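PDB 3KH1: predicted metal-dependent phosphohydrolase from Magnetospirillum magnetotacticum MS-1, which probably acts as a metal-dependent phosphohydrolase of the HD-domain family, with a likely 5'-deoxynucleotidase activity on deoxynucleoside monophosphates. Local coordinates for residues E127-A132 with F136-D141; W46-M51 with R70-H75; H148-E153 with V189-R194. One frame throughout, in Å; residues are numbered along the deposited sequence. Where two conformers were deposited one is given.

Contact 1 of 3, residues E127-A132 with F136-D141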
ATOM      1  N   GLU A 127       7.271 -13.523   8.710  1.00 14.52           N
ATOM      2  CA  GLU A 127       8.541 -13.471   9.425  1.00 15.66           C
ATOM      3  C   GLU A 127       9.297 -14.794   9.382  1.00 16.85           C
ATOM      4  O   GLU A 127      10.531 -14.793   9.306  1.00 17.50           O
ATOM      5  CB  GLU A 127       8.360 -13.041  10.869  1.00 16.97           C
ATOM      6  CG  GLU A 127       7.864 -11.684  11.037  1.00 20.02           C
ATOM      7  CD  GLU A 127       8.859 -10.610  10.597  1.00 23.22           C
ATOM      8  OE1 GLU A 127      10.089 -10.874  10.545  1.00 26.20           O
ATOM      9  OE2 GLU A 127       8.396  -9.477  10.325  1.00 28.66           O
ATOM     10  N   ALA A 128       8.564 -15.912   9.410  1.00 17.27           N
ATOM     11  CA  ALA A 128       9.214 -17.219   9.412  1.00 17.54           C
ATOM     12  C   ALA A 128       9.819 -17.614   8.068  1.00 18.19           C
ATOM     13  O   ALA A 128      10.712 -18.455   8.016  1.00 19.02           O
ATOM     14  CB  ALA A 128       8.255 -18.322   9.896  1.00 17.99           C
ATOM     15  N   ARG A 129       9.275 -17.040   6.999  1.00 18.77           N
ATOM     16  CA  ARG A 129       9.741 -17.225   5.605  1.00 20.90           C
ATOM     17  C   ARG A 129       9.933 -18.716   5.248  1.00 21.44           C
ATOM     18  O   ARG A 129      10.932 -19.132   4.609  1.00 24.07           O
ATOM     19  CB  ARG A 129      10.899 -16.228   5.226  1.00 22.03           C
ATOM     20  CG  ARG A 129      11.972 -16.001   6.186  1.00 23.76           C
ATOM     21  CD  ARG A 129      13.067 -15.127   5.576  1.00 22.60           C
ATOM     22  NE  ARG A 129      14.193 -15.016   6.475  1.00 25.28           N
ATOM     23  CZ  ARG A 129      14.198 -14.224   7.538  1.00 28.38           C
ATOM     24  NH1 ARG A 129      13.127 -13.471   7.843  1.00 29.47           N
ATOM     25  NH2 ARG A 129      15.275 -14.190   8.304  1.00 30.69           N
ATOM     26  N   GLU A 130       8.962 -19.523   5.682  1.00 21.82           N
ATOM     27  CA  GLU A 130       8.971 -20.953   5.434  1.00 23.67           C
ATOM     28  C   GLU A 130       8.022 -21.309   4.280  1.00 22.22           C
ATOM     29  O   GLU A 130       8.391 -22.085   3.366  1.00 25.25           O
ATOM     30  CB  GLU A 130       8.614 -21.721   6.711  1.00 25.53           C
ATOM     31  CG  GLU A 130       9.690 -21.628   7.811  1.00 30.03           C
ATOM     32  CD  GLU A 130       9.272 -22.297   9.110  1.00 37.54           C
ATOM     33  OE1 GLU A 130       8.495 -23.270   9.042  1.00 42.37           O
ATOM     34  OE2 GLU A 130       9.718 -21.845  10.194  1.00 42.25           O
ATOM     35  N   THR A 131       6.804 -20.771   4.303  1.00 18.11           N
ATOM     36  CA  THR A 131       5.793 -21.219   3.343  1.00 17.40           C
ATOM     37  C   THR A 131       6.071 -20.633   1.948  1.00 16.17           C
ATOM     38  O   THR A 131       6.864 -19.718   1.782  1.00 15.73           O
ATOM     39  CB  THR A 131       4.376 -20.790   3.784  1.00 17.15           C
ATOM     40  OG1 THR A 131       4.322 -19.353   3.781  1.00 16.60           O
ATOM     41  CG2 THR A 131       4.006 -21.323   5.196  1.00 18.64           C
ATOM     42  N   ALA A 132       5.421 -21.180   0.931  1.00 15.73           N
ATOM     43  CA  ALA A 132       5.580 -20.674  -0.430  1.00 14.97           C
ATOM     44  C   ALA A 132       5.215 -19.203  -0.501  1.00 13.85           C
ATOM     45  O   ALA A 132       5.952 -18.408  -1.094  1.00 13.33           O
ATOM     46  CB  ALA A 132       4.739 -21.522  -1.460  1.00 16.17           C
ATOM     47  N   PHE A 136       7.917 -15.969  -1.348  1.00 12.27           N
ATOM     48  CA  PHE A 136       7.764 -15.031  -2.467  1.00 12.03           C
ATOM     49  C   PHE A 136       7.619 -13.601  -1.926  1.00 10.87           C
ATOM     50  O   PHE A 136       8.238 -12.693  -2.417  1.00 11.47           O
ATOM     51  CB  PHE A 136       6.612 -15.443  -3.374  1.00 12.32           C
ATOM     52  CG  PHE A 136       6.582 -14.693  -4.661  1.00 13.20           C
ATOM     53  CD1 PHE A 136       7.608 -14.821  -5.588  1.00 14.57           C
ATOM     54  CD2 PHE A 136       5.509 -13.844  -4.969  1.00 12.89           C
ATOM     55  CE1 PHE A 136       7.571 -14.097  -6.743  1.00 15.71           C
ATOM     56  CE2 PHE A 136       5.471 -13.117  -6.167  1.00 14.01           C
ATOM     57  CZ  PHE A 136       6.488 -13.263  -7.036  1.00 13.98           C
ATOM     58  N   ALA A 137       6.829 -13.440  -0.858  1.00 11.28           N
ATOM     59  CA  ALA A 137       6.695 -12.130  -0.205  1.00 11.20           C
ATOM     60  C   ALA A 137       8.056 -11.587   0.238  1.00 10.26           C
ATOM     61  O   ALA A 137       8.415 -10.424  -0.033  1.00 11.20           O
ATOM     62  CB  ALA A 137       5.771 -12.258   1.017  1.00 10.52           C
ATOM     63  N   ASP A 138       8.842 -12.425   0.912  1.00 10.86           N
ATOM     64  CA  ASP A 138      10.137 -12.010   1.427  1.00 10.79           C
ATOM     65  C   ASP A 138      11.108 -11.675   0.278  1.00 10.79           C
ATOM     66  O   ASP A 138      11.874 -10.713   0.362  1.00 10.35           O
ATOM     67  CB  ASP A 138      10.736 -13.106   2.311  1.00 11.96           C
ATOM     68  CG  ASP A 138      11.986 -12.657   3.046  1.00 12.32           C
ATOM     69  OD1 ASP A 138      11.878 -11.738   3.891  1.00 14.09           O
ATOM     70  OD2 ASP A 138      13.055 -13.271   2.801  1.00 13.40           O
ATOM     71  N   ALA A 139      11.055 -12.448  -0.807  1.00 10.91           N
ATOM     72  CA  ALA A 139      11.931 -12.187  -1.953  1.00 10.76           C
ATOM     73  C   ALA A 139      11.647 -10.808  -2.548  1.00 11.22           C
ATOM     74  O   ALA A 139      12.575 -10.047  -2.858  1.00 11.12           O
ATOM     75  CB  ALA A 139      11.695 -13.300  -2.977  1.00 11.73           C
ATOM     76  N   LEU A 140      10.374 -10.451  -2.660  1.00 11.41           N
ATOM     77  CA  LEU A 140      10.017  -9.164  -3.218  1.00 11.63           C
ATOM     78  C   LEU A 140      10.442  -8.047  -2.306  1.00 10.80           C
ATOM     79  O   LEU A 140      10.962  -7.002  -2.712  1.00 11.20           O
ATOM     80  CB  LEU A 140       8.535  -9.068  -3.445  1.00 11.86           C
ATOM     81  CG  LEU A 140       7.973 -10.037  -4.460  1.00 11.96           C
ATOM     82  CD1 LEU A 140       6.442 -10.087  -4.332  1.00 15.60           C
ATOM     83  CD2 LEU A 140       8.398  -9.611  -5.852  1.00 16.14           C
ATOM     84  N   ASP A 141      10.252  -8.243  -1.018  1.00 10.19           N
ATOM     85  CA  ASP A 141      10.630  -7.267  -0.014  1.00 10.98           C
ATOM     86  C   ASP A 141      12.134  -7.024   0.032  1.00 11.51           C
ATOM     87  O   ASP A 141      12.588  -5.906   0.305  1.00 11.93           O
ATOM     88  CB  ASP A 141      10.162  -7.681   1.361  1.00 12.53           C
ATOM     89  CG  ASP A 141      10.330  -6.589   2.348  1.00 13.60           C
ATOM     90  OD1 ASP A 141       9.662  -5.548   2.169  1.00 16.26           O
ATOM     91  OD2 ASP A 141      11.076  -6.805   3.293  1.00 16.35           O
TER
HETATM   92  O   HOH W   1      10.635 -12.396   6.293  1.00 16.58           O
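R129 and D138 face each other across the tight helix-loop-helix corner that joins helix 113-128 to helix 132-151 in the mainly helical HD domain. R129 is the first residue to leave the helical conformation, with a positive phi of 49°, and its CG sits between the backbone N and the carbonyl carbon (chi1 43°), which lets the extended chain pass the D138 carboxylate with CD nearest. The closest approach is made by this methylene: R129 CD lies 3.3 Å from D138 OD2. Although the guanidinium and carboxylate planes are only 14° apart, they do not pair directly. OD2 lies well out of the guanidinium plane, 4.2 Å from R129 NE, so the attraction is one of charge without an N-H aimed at the oxygen. A water makes the polar link instead, accepting from R129 NH1 at 3.1 Å and donating to D138 OD1 at 2.8 Å. The principal partner of D138 is R173 of helix 164-177, whose NH2 forms a salt bridge with OD1; D138 OD2 is likewise hydrogen-bonded, to a group beyond the two segments. The buried carboxylate is thus well satisfied, and the positive charge gathered round it would probably favour its ionised form. At the other end of the corner T131 is the N-cap of helix 132-151: its OG1 caps A134 N and also bonds E125 OE2. E130 O is taken by R135 NE. The new helix is under way with the backbone bond from F136 N to A132 O, 3.1 Å long. F136 turns its ring onward to I65 and V68 of helix 65-74, leaving its CB 3.8 Å from A132 O.

Contact 2 of 3, residues W46-M51 with R70-H75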
ATOM      1  N   TRP A  46       2.969  -0.546  -0.008  1.00  8.27           N
ATOM      2  CA  TRP A  46       2.307  -0.316  -1.297  1.00  8.50           C
ATOM      3  C   TRP A  46       3.164  -0.854  -2.435  1.00  8.53           C
ATOM      4  O   TRP A  46       2.674  -1.556  -3.319  1.00  8.99           O
ATOM      5  CB  TRP A  46       2.050   1.200  -1.521  1.00  8.43           C
ATOM      6  CG  TRP A  46       1.666   1.472  -2.954  1.00  8.32           C
ATOM      7  CD1 TRP A  46       0.455   1.272  -3.491  1.00  9.16           C
ATOM      8  CD2 TRP A  46       2.521   1.945  -3.987  1.00  8.32           C
ATOM      9  NE1 TRP A  46       0.473   1.543  -4.811  1.00  8.68           N
ATOM     10  CE2 TRP A  46       1.745   1.974  -5.149  1.00  8.46           C
ATOM     11  CE3 TRP A  46       3.850   2.338  -4.029  1.00  9.29           C
ATOM     12  CZ2 TRP A  46       2.255   2.347  -6.382  1.00  9.36           C
ATOM     13  CZ3 TRP A  46       4.359   2.769  -5.266  1.00  8.99           C
ATOM     14  CH2 TRP A  46       3.564   2.757  -6.423  1.00  9.81           C
ATOM     15  N   HIS A  47       4.420  -0.489  -2.442  1.00  8.39           N
ATOM     16  CA  HIS A  47       5.278  -0.788  -3.559  1.00  8.62           C
ATOM     17  C   HIS A  47       5.506  -2.260  -3.732  1.00  8.44           C
ATOM     18  O   HIS A  47       5.372  -2.799  -4.834  1.00  8.58           O
ATOM     19  CB  HIS A  47       6.609  -0.067  -3.351  1.00  8.77           C
ATOM     20  CG  HIS A  47       7.374   0.229  -4.607  1.00  9.24           C
ATOM     21  ND1 HIS A  47       8.556   0.927  -4.574  1.00  9.72           N
ATOM     22  CD2 HIS A  47       7.150  -0.081  -5.908  1.00  9.99           C
ATOM     23  CE1 HIS A  47       9.003   1.073  -5.814  1.00  9.87           C
ATOM     24  NE2 HIS A  47       8.167   0.492  -6.649  1.00  9.86           N
ATOM     25  N   ILE A  48       5.763  -2.964  -2.635  1.00  8.61           N
ATOM     26  CA  ILE A  48       6.034  -4.407  -2.734  0.50  9.10           C
ATOM     27  C   ILE A  48       4.769  -5.189  -3.051  1.00  8.46           C
ATOM     28  O   ILE A  48       4.817  -6.182  -3.744  1.00  9.65           O
ATOM     29  CB  ILE A  48       6.606  -5.052  -1.437  0.50  9.17           C
ATOM     30  CG1 ILE A  48       7.642  -4.198  -0.693  0.50  8.33           C
ATOM     31  CG2 ILE A  48       7.233  -6.422  -1.769  0.50  8.17           C
ATOM     32  CD1 ILE A  48       8.725  -3.591  -1.608  0.50 10.26           C
ATOM     33  N   ALA A  49       3.628  -4.783  -2.482  1.00  8.69           N
ATOM     34  CA  ALA A  49       2.375  -5.465  -2.840  1.00  8.80           C
ATOM     35  C   ALA A  49       2.035  -5.291  -4.310  1.00  8.59           C
ATOM     36  O   ALA A  49       1.567  -6.236  -4.952  1.00  9.35           O
ATOM     37  CB  ALA A  49       1.212  -4.971  -1.946  1.00  9.12           C
ATOM     38  N   THR A  50       2.299  -4.114  -4.865  1.00  8.47           N
ATOM     39  CA  THR A  50       2.084  -3.909  -6.279  1.00  9.23           C
ATOM     40  C   THR A  50       3.048  -4.796  -7.103  1.00  9.82           C
ATOM     41  O   THR A  50       2.648  -5.426  -8.086  1.00  9.99           O
ATOM     42  CB  THR A  50       2.271  -2.409  -6.624  1.00  8.84           C
ATOM     43  OG1 THR A  50       1.377  -1.632  -5.825  1.00  9.17           O
ATOM     44  CG2 THR A  50       1.992  -2.119  -8.082  1.00 10.66           C
HETATM   45  N   MSE A  51       4.294  -4.889  -6.653  1.00  9.62           N
HETATM   46  CA  MSE A  51       5.266  -5.787  -7.291  1.00  9.84           C
HETATM   47  C   MSE A  51       4.810  -7.248  -7.268  1.00 10.19           C
HETATM   48  O   MSE A  51       5.079  -7.981  -8.205  1.00 11.08           O
HETATM   49  CB  MSE A  51       6.630  -5.711  -6.597  1.00 10.06           C
HETATM   50  CG  MSE A  51       7.384  -4.421  -6.861  1.00 10.39           C
HETATM   51 SE   MSE A  51       8.904  -4.122  -5.721  0.75  7.85          SE
HETATM   52  CE  MSE A  51      10.081  -5.586  -6.347  1.00 13.18           C
ATOM     53  N   ARG A  70      -1.810  -9.468   0.449  1.00 10.17           N
ATOM     54  CA  ARG A  70      -2.372  -9.163   1.789  1.00  9.57           C
ATOM     55  C   ARG A  70      -1.304  -9.231   2.863  1.00  9.80           C
ATOM     56  O   ARG A  70      -1.161  -8.344   3.699  1.00  9.96           O
ATOM     57  CB  ARG A  70      -3.520 -10.124   2.108  1.00  9.80           C
ATOM     58  CG  ARG A  70      -4.147  -9.935   3.452  1.00 10.63           C
ATOM     59  CD  ARG A  70      -5.347 -10.752   3.692  1.00 11.19           C
ATOM     60  NE  ARG A  70      -5.116 -12.199   3.761  1.00 10.55           N
ATOM     61  CZ  ARG A  70      -5.436 -13.081   2.813  1.00 11.00           C
ATOM     62  NH1 ARG A  70      -5.728 -12.685   1.588  1.00 11.29           N
ATOM     63  NH2 ARG A  70      -5.358 -14.375   3.062  1.00 11.99           N
HETATM   64  N   MSE A  71      -0.487 -10.269   2.787  1.00 10.37           N
HETATM   65  CA  MSE A  71       0.599 -10.461   3.724  1.00 10.44           C
HETATM   66  C   MSE A  71       1.575  -9.279   3.682  1.00  9.42           C
HETATM   67  O   MSE A  71       1.983  -8.746   4.713  1.00 10.61           O
HETATM   68  CB  MSE A  71       1.331 -11.776   3.369  1.00 11.47           C
HETATM   69  CG  MSE A  71       2.526 -12.107   4.233  1.00 12.62           C
HETATM   70 SE   MSE A  71       3.460 -13.691   3.574  0.75  9.58          SE
HETATM   71  CE  MSE A  71       2.242 -15.026   4.259  1.00 15.16           C
ATOM     72  N   LEU A  72       1.933  -8.840   2.487  1.00  9.04           N
ATOM     73  CA  LEU A  72       2.812  -7.690   2.358  1.00  8.80           C
ATOM     74  C   LEU A  72       2.157  -6.417   2.868  1.00  9.36           C
ATOM     75  O   LEU A  72       2.829  -5.567   3.466  1.00  9.70           O
ATOM     76  CB  LEU A  72       3.275  -7.520   0.913  1.00  9.19           C
ATOM     77  CG  LEU A  72       4.294  -8.588   0.452  1.00  9.25           C
ATOM     78  CD1 LEU A  72       4.435  -8.522  -1.077  1.00 11.78           C
ATOM     79  CD2 LEU A  72       5.590  -8.381   1.155  1.00 12.92           C
ATOM     80  N   LEU A  73       0.887  -6.223   2.606  1.00  9.08           N
ATOM     81  CA  LEU A  73       0.201  -5.013   3.082  1.00  9.35           C
ATOM     82  C   LEU A  73       0.257  -4.941   4.614  1.00  9.15           C
ATOM     83  O   LEU A  73       0.320  -3.856   5.177  1.00  9.55           O
ATOM     84  CB  LEU A  73      -1.229  -4.955   2.628  1.00  9.32           C
ATOM     85  CG  LEU A  73      -1.396  -4.787   1.097  1.00  9.28           C
ATOM     86  CD1 LEU A  73      -2.871  -4.971   0.716  1.00 10.75           C
ATOM     87  CD2 LEU A  73      -0.915  -3.374   0.649  1.00 10.08           C
ATOM     88  N   ILE A  74       0.255  -6.084   5.304  1.00  9.50           N
ATOM     89  CA  ILE A  74       0.206  -6.052   6.775  1.00 10.17           C
ATOM     90  C   ILE A  74       1.547  -6.327   7.452  1.00 10.78           C
ATOM     91  O   ILE A  74       1.638  -6.236   8.679  1.00 11.12           O
ATOM     92  CB  ILE A  74      -0.920  -6.960   7.348  1.00 11.01           C
ATOM     93  CG1 ILE A  74      -0.734  -8.445   7.042  1.00 11.55           C
ATOM     94  CG2 ILE A  74      -2.248  -6.477   6.810  1.00 12.93           C
ATOM     95  CD1 ILE A  74       0.247  -9.201   7.968  1.00 13.93           C
ATOM     96  N   HIS A  75       2.584  -6.703   6.690  1.00 10.45           N
ATOM     97  CA  HIS A  75       3.810  -7.243   7.267  1.00 11.28           C
ATOM     98  C   HIS A  75       4.573  -6.311   8.188  1.00 10.70           C
ATOM     99  O   HIS A  75       5.309  -6.802   9.023  1.00 12.04           O
ATOM    100  CB  HIS A  75       4.778  -7.815   6.173  1.00 11.35           C
ATOM    101  CG  HIS A  75       5.685  -6.785   5.572  1.00 11.87           C
ATOM    102  ND1 HIS A  75       5.271  -5.857   4.619  1.00 11.40           N
ATOM    103  CD2 HIS A  75       6.988  -6.500   5.840  1.00 11.98           C
ATOM    104  CE1 HIS A  75       6.295  -5.057   4.324  1.00 12.17           C
ATOM    105  NE2 HIS A  75       7.353  -5.445   5.035  1.00 11.82           N
TER
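L72 O is gripped by two side chains where helices 41-54 and 65-74 pack as an antiparallel pair in the core of the HD domain. H75 ND1 donates to it at 2.7 Å, nearly straight, with the oxygen in the imidazole plane and the nitrogen on a carbonyl lone pair. S45 OG, from the opposing helix, binds the same oxygen. The bond from ND1 fixes the rotation of the H75 ring; H75 matches the histidine of the consecutive His-Asp pair of HD-domain proteins, which in relatives helps bind metal. The short helix axes run 8.5 Å apart at 171°, close enough for A49 to sit opposite L72, and the rest of the interface is apolar. L72 and I48 cross at about a right angle. In the conformer described, I48 CG2 reaches L72 CD1 at 3.6 Å, and the same methyl packs on L140 of helix 132-151, where Q144 also neighbours the I48 side chain. L73 bends back over A49, its CD2 3.7 Å from A49 CB. The pair also borders the second subunit, where W46 NE1 bonds L73 O of the other chain and the reverse bond is also made. Within helix 41-54, W46 O accepts from T50 N and, at 2.8 Å, from T50 OG1, which approach from opposite faces of the carbonyl plane.

Contact 3 of 3, residues H148-E153 with V189-R194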
ATOM      1  N   HIS A 148      16.286   0.236  -5.265  1.00  9.59           N
ATOM      2  CA  HIS A 148      16.414   1.648  -4.846  1.00  9.42           C
ATOM      3  C   HIS A 148      17.859   2.062  -4.625  1.00 10.07           C
ATOM      4  O   HIS A 148      18.252   3.147  -5.062  1.00 10.90           O
ATOM      5  CB  HIS A 148      15.588   1.902  -3.598  1.00  9.05           C
ATOM      6  CG  HIS A 148      14.138   2.122  -3.889  1.00  8.70           C
ATOM      7  ND1 HIS A 148      13.480   3.229  -3.456  1.00 10.50           N
ATOM      8  CD2 HIS A 148      13.234   1.393  -4.608  1.00  9.84           C
ATOM      9  CE1 HIS A 148      12.239   3.196  -3.916  1.00  9.44           C
ATOM     10  NE2 HIS A 148      12.059   2.100  -4.628  1.00 10.05           N
ATOM     11  N   ASN A 149      18.688   1.185  -4.049  1.00  9.30           N
ATOM     12  CA  ASN A 149      20.069   1.508  -3.867  1.00 10.32           C
ATOM     13  C   ASN A 149      20.754   1.682  -5.215  1.00  9.84           C
ATOM     14  O   ASN A 149      21.628   2.530  -5.389  1.00 11.23           O
ATOM     15  CB  ASN A 149      20.785   0.428  -3.040  1.00  9.69           C
ATOM     16  CG  ASN A 149      21.130   0.865  -1.656  1.00 10.47           C
ATOM     17  OD1 ASN A 149      21.749   1.901  -1.438  1.00 11.54           O
ATOM     18  ND2 ASN A 149      20.815   0.003  -0.702  1.00 12.90           N
ATOM     19  N   PHE A 150      20.344   0.917  -6.218  1.00 10.19           N
ATOM     20  CA  PHE A 150      20.956   1.070  -7.544  1.00 11.10           C
ATOM     21  C   PHE A 150      20.585   2.458  -8.109  1.00 11.02           C
ATOM     22  O   PHE A 150      21.431   3.191  -8.614  1.00 11.72           O
ATOM     23  CB  PHE A 150      20.513  -0.044  -8.477  1.00 11.56           C
ATOM     24  CG  PHE A 150      21.306  -0.110  -9.743  1.00 11.75           C
ATOM     25  CD1 PHE A 150      22.465  -0.862  -9.792  1.00 12.27           C
ATOM     26  CD2 PHE A 150      20.896   0.558 -10.869  1.00 13.00           C
ATOM     27  CE1 PHE A 150      23.207  -0.919 -10.934  1.00 13.70           C
ATOM     28  CE2 PHE A 150      21.658   0.529 -12.046  1.00 14.97           C
ATOM     29  CZ  PHE A 150      22.800  -0.236 -12.080  1.00 14.69           C
ATOM     30  N   GLU A 151      19.325   2.837  -7.991  1.00 10.24           N
ATOM     31  CA  GLU A 151      18.870   4.128  -8.485  1.00 10.94           C
ATOM     32  C   GLU A 151      19.512   5.319  -7.794  1.00 11.01           C
ATOM     33  O   GLU A 151      19.734   6.345  -8.410  1.00 13.71           O
ATOM     34  CB  GLU A 151      17.361   4.262  -8.401  1.00 11.22           C
ATOM     35  CG  GLU A 151      16.580   3.286  -9.332  1.00 12.34           C
ATOM     36  CD  GLU A 151      16.993   3.322 -10.789  1.00 16.08           C
ATOM     37  OE1 GLU A 151      16.804   4.405 -11.373  1.00 19.54           O
ATOM     38  OE2 GLU A 151      17.525   2.285 -11.289  1.00 18.09           O
ATOM     39  N   THR A 152      19.788   5.163  -6.490  1.00 10.50           N
ATOM     40  CA  THR A 152      20.362   6.226  -5.698  1.00 10.16           C
ATOM     41  C   THR A 152      21.908   6.161  -5.614  1.00 10.11           C
ATOM     42  O   THR A 152      22.529   6.903  -4.857  1.00 11.41           O
ATOM     43  CB  THR A 152      19.775   6.242  -4.275  1.00 10.36           C
ATOM     44  OG1 THR A 152      20.182   5.057  -3.566  1.00 10.13           O
ATOM     45  CG2 THR A 152      18.228   6.371  -4.304  1.00 11.38           C
ATOM     46  N   GLU A 153      22.515   5.327  -6.446  1.00 11.91           N
ATOM     47  CA  GLU A 153      23.963   5.193  -6.525  1.00 12.20           C
ATOM     48  C   GLU A 153      24.552   4.790  -5.172  1.00 12.29           C
ATOM     49  O   GLU A 153      25.579   5.319  -4.740  1.00 13.62           O
ATOM     50  CB  GLU A 153      24.582   6.484  -7.124  1.00 13.13           C
ATOM     51  CG  GLU A 153      23.985   6.857  -8.501  1.00 17.29           C
ATOM     52  CD  GLU A 153      24.643   8.052  -9.199  1.00 25.56           C
ATOM     53  OE1 GLU A 153      25.749   8.452  -8.828  1.00 28.36           O
ATOM     54  OE2 GLU A 153      24.028   8.568 -10.151  1.00 32.67           O
ATOM     55  N   VAL A 189      23.491  -6.312  -8.456  1.00 12.03           N
ATOM     56  CA  VAL A 189      24.516  -6.056  -7.447  1.00 13.33           C
ATOM     57  C   VAL A 189      25.920  -6.115  -8.057  1.00 13.48           C
ATOM     58  O   VAL A 189      26.759  -5.300  -7.737  1.00 13.49           O
ATOM     59  CB  VAL A 189      24.318  -7.071  -6.283  1.00 13.74           C
ATOM     60  CG1 VAL A 189      25.504  -7.064  -5.316  1.00 17.01           C
ATOM     61  CG2 VAL A 189      22.988  -6.754  -5.543  1.00 15.15           C
ATOM     62  N   ASP A 190      26.155  -7.049  -8.988  1.00 13.75           N
ATOM     63  CA  ASP A 190      27.424  -7.075  -9.704  1.00 14.69           C
ATOM     64  C   ASP A 190      27.699  -5.729 -10.358  1.00 14.48           C
ATOM     65  O   ASP A 190      28.804  -5.211 -10.298  1.00 14.69           O
ATOM     66  CB  ASP A 190      27.437  -8.141 -10.823  1.00 17.57           C
ATOM     67  CG  ASP A 190      27.534  -9.582 -10.310  1.00 20.75           C
ATOM     68  OD1 ASP A 190      27.873  -9.808  -9.126  1.00 23.12           O
ATOM     69  OD2 ASP A 190      27.256 -10.507 -11.124  1.00 23.80           O
ATOM     70  N   GLU A 191      26.686  -5.191 -11.037  1.00 13.33           N
ATOM     71  CA  GLU A 191      26.845  -3.911 -11.711  1.00 13.45           C
ATOM     72  C   GLU A 191      27.043  -2.792 -10.674  1.00 13.25           C
ATOM     73  O   GLU A 191      27.842  -1.881 -10.892  1.00 14.04           O
ATOM     74  CB  GLU A 191      25.658  -3.624 -12.620  1.00 13.78           C
ATOM     75  CG  GLU A 191      25.725  -2.268 -13.334  1.00 14.28           C
ATOM     76  CD  GLU A 191      26.834  -2.107 -14.369  1.00 16.43           C
ATOM     77  OE1 GLU A 191      27.403  -3.115 -14.834  1.00 17.64           O
ATOM     78  OE2 GLU A 191      27.120  -0.939 -14.727  1.00 16.53           O
ATOM     79  N   ALA A 192      26.302  -2.816  -9.561  1.00 12.74           N
ATOM     80  CA  ALA A 192      26.499  -1.821  -8.504  1.00 12.78           C
ATOM     81  C   ALA A 192      27.945  -1.790  -8.025  1.00 12.79           C
ATOM     82  O   ALA A 192      28.516  -0.715  -7.778  1.00 13.17           O
ATOM     83  CB  ALA A 192      25.560  -2.150  -7.326  1.00 12.98           C
ATOM     84  N   VAL A 193      28.563  -2.957  -7.900  1.00 13.00           N
ATOM     85  CA  VAL A 193      29.950  -3.010  -7.436  1.00 15.43           C
ATOM     86  C   VAL A 193      30.858  -2.386  -8.501  1.00 15.72           C
ATOM     87  O   VAL A 193      31.746  -1.590  -8.199  1.00 16.50           O
ATOM     88  CB  VAL A 193      30.387  -4.469  -7.079  1.00 15.72           C
ATOM     89  CG1 VAL A 193      31.894  -4.554  -6.859  1.00 18.85           C
ATOM     90  CG2 VAL A 193      29.639  -4.977  -5.857  1.00 15.84           C
ATOM     91  N   ARG A 194      30.625  -2.747  -9.767  1.00 16.79           N
ATOM     92  CA  ARG A 194      31.405  -2.170 -10.866  1.00 18.44           C
ATOM     93  C   ARG A 194      31.310  -0.642 -10.899  1.00 17.79           C
ATOM     94  O   ARG A 194      32.296   0.016 -11.244  1.00 19.11           O
ATOM     95  CB  ARG A 194      30.956  -2.724 -12.213  1.00 19.45           C
ATOM     96  CG  ARG A 194      31.330  -4.161 -12.456  1.00 22.98           C
ATOM     97  CD  ARG A 194      30.782  -4.621 -13.855  1.00 27.73           C
ATOM     98  NE  ARG A 194      31.327  -3.769 -14.916  1.00 31.29           N
ATOM     99  CZ  ARG A 194      32.411  -4.084 -15.640  1.00 31.94           C
ATOM    100  NH1 ARG A 194      32.882  -3.254 -16.568  1.00 33.10           N
ATOM    101  NH2 ARG A 194      33.038  -5.225 -15.415  1.00 34.07           N
TER
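F150 lays the edge of its ring against E191 and A192, joining the C-terminal end of helix 132-151 of the HD domain, which closes in a Schellman motif, to helix 179-195. The apolar contacts are few. F150 CE1 touches E191 CG at 3.7 Å, and CD1 lies 4.2 Å from A192 CB. Both E191 CG and A192 N approach near the ring plane, so the helix backbone meets the rim of the ring rather than a face. With CG anti to the backbone N (chi1 -168°), F150 swings its end over to the second helix, where L188 and R195 also touch it; Y197 adds an edge-to-face ring contact. Cutting F150 back to an alanine is likely to leave E191 CG and A192 without the ring edge they pack on, and Y197 without its edge-to-face partner.

The charged contacts belong to the second helix. E191 bends at chi2, bringing its carboxylate round with its plane 52° from that of the ring, and OE2 forms a salt bridge with R195 NE; a long one of 4.0 Å runs from OE1 to R194 NE. D190 forms a salt bridge with R164, linking helix 179-195 to helix 164-177.

Hydrogen bonds finish helix 132-151. From its side chain, N149 OD1 accepts from the backbone N of both T156 and W157 in the turn that follows. The Schellman motif, with E153 at positive phi as its C-prime residue, rests on two backbone bonds: one from the residue after E153 to N149 O, the other from E153 N to F150 O, 3.2 Å long.

Contacts 1 and 2 lie near the middle of the chain and touch one another, I48 CG2 meeting L140 CB at 3.4 Å, whereas contact 3 sits about 20 Å from the chain centre. Helix 132-151 serves contact 1 near its start and contact 3 at its end. Contact 2, on helices 41-54 and 65-74, is fully buried and chiefly aliphatic. Contact 1 is partly buried and relies on charge and a bridging water; contact 3 is a small edge-on aromatic junction with the salt bridges of E191 running along helix 179-195. H47 and H148 bring contacts 2 and 3 together through their imidazole rings, and both contacts also reach the second subunit.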